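PDB 2V4A: prolyl-4 hydroxylase from Chlamydomonas reinhardtii, which probably hydroxylates proline residues of protein substrates at C4, using iron(II), 2-oxoglutarate and molecular oxygen as its superfamily does. Local coordinates for residues A[109-114]-A[216-221]; A[143-148]-A[187-192]. One frame throughout, in Å; residues are numbered along the deposited sequence.

Contact 1. Residues A[109-114]-A[216-221]; sequences LQVLHY and DKWSAT
The imidazole of His113 lies flat on the indole of Trp218 in an offset stack, its centroid 3.7 Å from that of the five-membered ring and the two planes only 11° apart. His113 CB sits almost directly over the centroid of the six-membered ring, in a CH-pi contact across the two strands. With CG anti to the backbone N (chi1 -179°), the imidazole is carried along the indole toward Asp216, whose OD1 takes the NE2 hydrogen bond at 2.5 Å. That bond lies in the ring plane and reaches the syn side of a carboxylate turned 84° to the imidazole; OD2 receives a weak bond from Trp218 NE1. At the indole's edge Val111 CG1 approaches CE3 to 4.0 Å. The methyl of Ala220 meets Leu109 CD2 at 3.9 Å, and a small residue suits its close, non-hydrogen-bonded pairing with Val111. The apolar part of this face is packed under helix 40-50, while the His113-Asp216 end is partly exposed.

The other face, of Gln110, Leu112, Ser219 and Thr221, is looser and wetter. One water joins Gln110 OE1, Ser219 OG and Thr221 OG1, the last at 2.6 Å; a second bridges Ser219 OG and Tyr114 OH. Short hydroxyl side chains suit this face, where they hold the two waters. Antiparallel backbone bonds pair Gln110 with Thr221 and Leu112 with Ser219, neighbours in the large sheet of the double-stranded beta-helix. Lys217 runs extended beside the Tyr114 ring, its NZ 5.0 Å from the centroid in an off-centre cation-pi contact, and bonds to Gly156 O and Ser209 OG of the smaller sheet.

The in-plane bond to Asp216 and the stack on Trp218 together fix the rotation of the His113 ring; a sulfate beside it, probably from the crystallisation liquor, may mark a pocket.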
loop_
_atom_site.group_PDB
_atom_site.type_symbol
_atom_site.label_atom_id
_atom_site.label_comp_id
_atom_site.label_asym_id
_atom_site.label_seq_id
_atom_site.Cartn_x
_atom_site.Cartn_y
_atom_site.Cartn_z
ATOM N N LEU A 109 -6.810 -3.609 7.796
ATOM C CA LEU A 109 -6.417 -3.721 6.375
ATOM C C LEU A 109 -7.628 -3.517 5.483
ATOM O O LEU A 109 -8.631 -4.195 5.669
ATOM C CB LEU A 109 -5.813 -5.122 6.115
ATOM C CG LEU A 109 -5.139 -5.299 4.723
ATOM C CD1 LEU A 109 -3.792 -4.607 4.690
ATOM C CD2 LEU A 109 -4.911 -6.759 4.381
ATOM N N GLN A 110 -7.507 -2.582 4.530
ATOM C CA GLN A 110 -8.522 -2.278 3.546
ATOM C C GLN A 110 -8.167 -3.048 2.269
ATOM O O GLN A 110 -7.010 -3.000 1.840
ATOM C CB GLN A 110 -8.530 -0.783 3.289
ATOM C CG GLN A 110 -9.516 -0.378 2.162
ATOM C CD GLN A 110 -9.207 0.986 1.641
ATOM O OE1 GLN A 110 -8.305 1.173 0.824
ATOM N NE2 GLN A 110 -9.919 1.963 2.144
ATOM N N VAL A 111 -9.112 -3.816 1.709
ATOM C CA VAL A 111 -8.842 -4.501 0.471
ATOM C C VAL A 111 -9.780 -3.847 -0.565
ATOM O O VAL A 111 -11.001 -3.709 -0.285
ATOM C CB VAL A 111 -9.120 -6.054 0.532
ATOM C CG1 VAL A 111 -8.906 -6.669 -0.846
ATOM C CG2 VAL A 111 -8.233 -6.818 1.563
ATOM N N LEU A 112 -9.238 -3.480 -1.740
ATOM C CA LEU A 112 -10.042 -2.938 -2.842
ATOM C C LEU A 112 -9.918 -3.749 -4.121
ATOM O O LEU A 112 -8.851 -4.304 -4.393
ATOM C CB LEU A 112 -9.656 -1.473 -3.131
ATOM C CG LEU A 112 -9.990 -0.445 -2.037
ATOM C CD1 LEU A 112 -9.392 0.909 -2.390
ATOM C CD2 LEU A 112 -11.518 -0.336 -1.857
ATOM N N HIS A 113 -11.018 -3.827 -4.901
ATOM C CA HIS A 113 -11.017 -4.433 -6.227
ATOM C C HIS A 113 -11.585 -3.401 -7.235
ATOM O O HIS A 113 -12.767 -3.022 -7.139
ATOM C CB HIS A 113 -11.829 -5.763 -6.244
ATOM C CG HIS A 113 -11.850 -6.452 -7.578
ATOM N ND1 HIS A 113 -12.838 -7.344 -7.952
ATOM C CD2 HIS A 113 -11.002 -6.374 -8.631
ATOM C CE1 HIS A 113 -12.579 -7.801 -9.165
ATOM N NE2 HIS A 113 -11.481 -7.214 -9.607
ATOM N N TYR A 114 -10.779 -2.969 -8.207
ATOM C CA TYR A 114 -11.205 -1.931 -9.143
ATOM C C TYR A 114 -11.995 -2.488 -10.323
ATOM O O TYR A 114 -11.698 -3.578 -10.818
ATOM C CB TYR A 114 -10.007 -1.079 -9.592
ATOM C CG TYR A 114 -9.388 -0.316 -8.429
ATOM C CD1 TYR A 114 -8.456 -0.920 -7.578
ATOM C CD2 TYR A 114 -9.778 1.002 -8.160
ATOM C CE1 TYR A 114 -7.913 -0.227 -6.495
ATOM C CE2 TYR A 114 -9.262 1.690 -7.091
ATOM C CZ TYR A 114 -8.324 1.089 -6.267
ATOM O OH TYR A 114 -7.812 1.800 -5.220
ATOM N N ASP A 216 -6.652 -6.758 -14.066
ATOM C CA ASP A 216 -7.656 -6.806 -13.009
ATOM C C ASP A 216 -6.913 -6.421 -11.731
ATOM O O ASP A 216 -5.985 -7.124 -11.305
ATOM C CB ASP A 216 -8.240 -8.223 -12.902
ATOM C CG ASP A 216 -9.308 -8.351 -11.810
ATOM O OD1 ASP A 216 -10.215 -7.514 -11.780
ATOM O OD2 ASP A 216 -9.254 -9.298 -10.991
ATOM N N LYS A 217 -7.275 -5.281 -11.161
ATOM C CA LYS A 217 -6.522 -4.720 -10.028
ATOM C C LYS A 217 -7.139 -4.953 -8.642
ATOM O O LYS A 217 -8.236 -4.480 -8.361
ATOM C CB LYS A 217 -6.270 -3.233 -10.250
ATOM C CG LYS A 217 -5.392 -2.591 -9.168
ATOM C CD LYS A 217 -5.100 -1.149 -9.515
ATOM C CE LYS A 217 -4.524 -0.450 -8.254
ATOM N NZ LYS A 217 -4.061 0.934 -8.649
ATOM N N TRP A 218 -6.422 -5.688 -7.786
ATOM C CA TRP A 218 -6.810 -5.859 -6.388
ATOM C C TRP A 218 -5.676 -5.290 -5.562
ATOM O O TRP A 218 -4.503 -5.565 -5.862
ATOM C CB TRP A 218 -6.931 -7.337 -5.993
ATOM C CG TRP A 218 -8.137 -8.091 -6.507
ATOM C CD1 TRP A 218 -8.341 -8.564 -7.779
ATOM C CD2 TRP A 218 -9.256 -8.504 -5.734
ATOM N NE1 TRP A 218 -9.545 -9.251 -7.846
ATOM C CE2 TRP A 218 -10.137 -9.199 -6.603
ATOM C CE3 TRP A 218 -9.625 -8.322 -4.387
ATOM C CZ2 TRP A 218 -11.326 -9.742 -6.162
ATOM C CZ3 TRP A 218 -10.836 -8.860 -3.957
ATOM C CH2 TRP A 218 -11.666 -9.551 -4.820
ATOM N N SER A 219 -5.998 -4.568 -4.482
ATOM C CA SER A 219 -4.931 -3.959 -3.637
ATOM C C SER A 219 -5.361 -4.036 -2.173
ATOM O O SER A 219 -6.553 -4.233 -1.885
ATOM C CB SER A 219 -4.679 -2.499 -4.039
ATOM O OG SER A 219 -5.791 -1.676 -3.662
ATOM N N ALA A 220 -4.384 -3.976 -1.280
ATOM C CA ALA A 220 -4.601 -3.920 0.157
ATOM C C ALA A 220 -3.790 -2.742 0.715
ATOM O O ALA A 220 -2.584 -2.541 0.382
ATOM C CB ALA A 220 -4.193 -5.268 0.811
ATOM N N THR A 221 -4.446 -1.952 1.560
ATOM C CA THR A 221 -3.858 -0.739 2.065
ATOM C C THR A 221 -3.855 -0.743 3.598
ATOM O O THR A 221 -4.863 -1.043 4.190
ATOM C CB THR A 221 -4.635 0.518 1.567
ATOM O OG1 THR A 221 -4.710 0.511 0.130
ATOM C CG2 THR A 221 -3.872 1.793 2.009
HETATM O O HOH W 1 -6.589 -1.067 -0.748
HETATM O O HOH W 2 -5.582 1.104 -4.022
HETATM O O HOH W 3 -9.300 -3.818 -12.450
#

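Contact 2. Residues A[143-148]-A[187-192]; sequences VTMLMY and GDALMF
Thr144 and Phe192 face each other as a hydrogen-bonded antiparallel pair, and Leu146 with Leu190 forms the next; in each pair both N-H groups are used, with Leu146 N to Leu190 O at 2.8 Å. Beyond them Tyr148 N bonds to Asp188 O, and Gly187 N returns to Tyr148 O at 2.9 Å. A water donates to Tyr148 O and Asp188 O, bridging the strands where the pairing ends. Gly187 has a positive phi of 98°, where a side chain would press on the preceding carbonyl, so glycine suits the turn into the strand. Among side chains, Tyr148 OH passes Leu190 CB at 3.8 Å and bonds to Thr158 OG1, while the Asp188 carboxylate forms a salt bridge with Lys35 and accepts the N-H of Asn36.

These are central strands of the seven-stranded antiparallel sheet, the major sheet of the double-stranded beta-helix shared by 2-oxoglutarate oxygenases.

Apolar contacts fill the face toward helix 86-99. Met145, Met147 and Met191 are selenomethionines from labelling. Met145 bends at chi2 and chi3, which lays SE 3.7 Å from Ala189 CB and CE 3.9 Å from Met191 CG. The small Ala189 methyl, on which SE rests, also meets Met147 CG at 3.8 Å. Val143 CG1 reaches Met191 CG from the strand's other end.

The aromatic contact lies on the opposite face. With CG set between the backbone N and carbonyl carbon (chi1 61°), the Phe192 ring swings back over Thr144, whose CB sits 3.9 Å from the ring centroid in a CH-pi contact. Replacing Phe192 by an alanine is likely to uncover Thr144 CB and leave the His207 ring without its edge-to-face mate.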
loop_
_atom_site.group_PDB
_atom_site.type_symbol
_atom_site.label_atom_id
_atom_site.label_comp_id
_atom_site.label_asym_id
_atom_site.label_seq_id
_atom_site.Cartn_x
_atom_site.Cartn_y
_atom_site.Cartn_z
ATOM N N VAL A 143 2.222 6.858 7.901
ATOM C CA VAL A 143 2.749 6.025 6.803
ATOM C C VAL A 143 1.611 5.240 6.202
ATOM O O VAL A 143 0.782 4.679 6.931
ATOM C CB VAL A 143 3.788 4.979 7.319
ATOM C CG1 VAL A 143 4.189 3.988 6.196
ATOM C CG2 VAL A 143 5.037 5.686 7.866
ATOM N N THR A 144 1.621 5.170 4.881
ATOM C CA THR A 144 0.767 4.323 4.108
ATOM C C THR A 144 1.572 3.217 3.466
ATOM O O THR A 144 2.630 3.460 2.893
ATOM C CB THR A 144 0.073 5.118 2.976
ATOM O OG1 THR A 144 -0.546 6.283 3.521
ATOM C CG2 THR A 144 -1.013 4.254 2.271
HETATM N N MSE A 145 1.022 1.997 3.536
HETATM C CA MSE A 145 1.576 0.841 2.834
HETATM C C MSE A 145 0.528 0.330 1.896
HETATM O O MSE A 145 -0.561 -0.068 2.331
HETATM C CB MSE A 145 1.923 -0.263 3.829
HETATM C CG MSE A 145 2.531 -1.526 3.201
HETATM SE SE MSE A 145 4.405 -1.507 2.902
HETATM C CE MSE A 145 5.107 -1.040 4.663
ATOM N N LEU A 146 0.852 0.271 0.613
ATOM C CA LEU A 146 -0.114 -0.164 -0.369
ATOM C C LEU A 146 0.460 -1.426 -1.019
ATOM O O LEU A 146 1.557 -1.378 -1.557
ATOM C CB LEU A 146 -0.254 0.956 -1.393
ATOM C CG LEU A 146 -1.530 1.204 -2.135
ATOM C CD1 LEU A 146 -1.428 2.632 -2.670
ATOM C CD2 LEU A 146 -1.527 0.131 -3.280
HETATM N N MSE A 147 -0.261 -2.546 -0.936
HETATM C CA MSE A 147 0.225 -3.829 -1.442
HETATM C C MSE A 147 -0.572 -4.253 -2.671
HETATM O O MSE A 147 -1.820 -4.234 -2.627
HETATM C CB MSE A 147 0.106 -4.866 -0.334
HETATM C CG MSE A 147 1.092 -4.683 0.817
HETATM SE SE MSE A 147 0.440 -5.385 2.500
HETATM C CE MSE A 147 -0.499 -3.665 2.846
ATOM N N TYR A 148 0.124 -4.613 -3.768
ATOM C CA TYR A 148 -0.542 -5.060 -4.981
ATOM C C TYR A 148 -0.779 -6.535 -4.922
ATOM O O TYR A 148 0.160 -7.303 -4.789
ATOM C CB TYR A 148 0.307 -4.698 -6.222
ATOM C CG TYR A 148 0.626 -3.228 -6.206
ATOM C CD1 TYR A 148 -0.380 -2.271 -6.463
ATOM C CD2 TYR A 148 1.914 -2.783 -5.882
ATOM C CE1 TYR A 148 -0.094 -0.917 -6.445
ATOM C CE2 TYR A 148 2.203 -1.416 -5.821
ATOM C CZ TYR A 148 1.201 -0.493 -6.075
ATOM O OH TYR A 148 1.477 0.876 -6.009
ATOM N N GLY A 187 2.606 -8.832 -5.324
ATOM C CA GLY A 187 3.605 -9.021 -4.266
ATOM C C GLY A 187 4.377 -7.771 -3.891
ATOM O O GLY A 187 4.939 -7.687 -2.792
ATOM N N ASP A 188 4.433 -6.785 -4.786
ATOM C CA ASP A 188 5.151 -5.518 -4.468
ATOM C C ASP A 188 4.354 -4.644 -3.485
ATOM O O ASP A 188 3.116 -4.728 -3.426
ATOM C CB ASP A 188 5.447 -4.690 -5.728
ATOM C CG ASP A 188 6.616 -5.232 -6.579
ATOM O OD1 ASP A 188 7.207 -6.323 -6.323
ATOM O OD2 ASP A 188 6.919 -4.526 -7.570
ATOM N N ALA A 189 5.054 -3.823 -2.717
ATOM C CA ALA A 189 4.387 -2.856 -1.811
ATOM C C ALA A 189 5.008 -1.470 -1.930
ATOM O O ALA A 189 6.248 -1.292 -1.904
ATOM C CB ALA A 189 4.392 -3.333 -0.353
ATOM N N LEU A 190 4.139 -0.487 -2.021
ATOM C CA LEU A 190 4.560 0.900 -2.041
ATOM C C LEU A 190 4.384 1.512 -0.630
ATOM O O LEU A 190 3.306 1.514 -0.072
ATOM C CB LEU A 190 3.802 1.706 -3.126
ATOM C CG LEU A 190 3.951 3.231 -2.946
ATOM C CD1 LEU A 190 5.353 3.673 -3.350
ATOM C CD2 LEU A 190 2.911 4.050 -3.683
HETATM N N MSE A 191 5.485 1.972 -0.043
HETATM C CA MSE A 191 5.470 2.575 1.295
HETATM C C MSE A 191 5.787 4.085 1.163
HETATM O O MSE A 191 6.758 4.450 0.521
HETATM C CB MSE A 191 6.578 1.883 2.127
HETATM C CG MSE A 191 6.683 2.318 3.550
HETATM SE SE MSE A 191 8.320 1.552 4.359
HETATM C CE MSE A 191 8.390 3.048 5.512
ATOM N N PHE A 192 4.994 4.935 1.806
ATOM C CA PHE A 192 5.290 6.387 1.766
ATOM C C PHE A 192 4.795 7.121 3.009
ATOM O O PHE A 192 3.889 6.642 3.696
ATOM C CB PHE A 192 4.781 7.037 0.460
ATOM C CG PHE A 192 3.283 6.943 0.240
ATOM C CD1 PHE A 192 2.749 5.888 -0.475
ATOM C CD2 PHE A 192 2.410 7.965 0.701
ATOM C CE1 PHE A 192 1.334 5.791 -0.707
ATOM C CE2 PHE A 192 1.020 7.899 0.460
ATOM C CZ PHE A 192 0.478 6.803 -0.251
HETATM O O HOH W 4 1.641 -7.112 -2.328
#

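How the contacts relate
Contacts 1 and 2 belong to one sheet, with their centres about 11 Å apart, and are joined where strand 218-225 runs antiparallel to strand 141-148. Ala220 O lies 2.7 Å from Met147 N, a probable hydrogen bond, and Thr221 CG2 packs 3.8 Å from Thr144 CG2. On the face of Val111 and Met145, helix 40-50 covers contact 1 and helix 86-99 covers contact 2. Tyr148 and Lys217 both reach toward strands of the three-stranded sheet, and in this family the active site lies between two such sheets. A sulfate and a glycerol, probably from the crystallisation liquor, lie about 3 Å from the His113 side chain and about 4 Å from that of Met191, respectively.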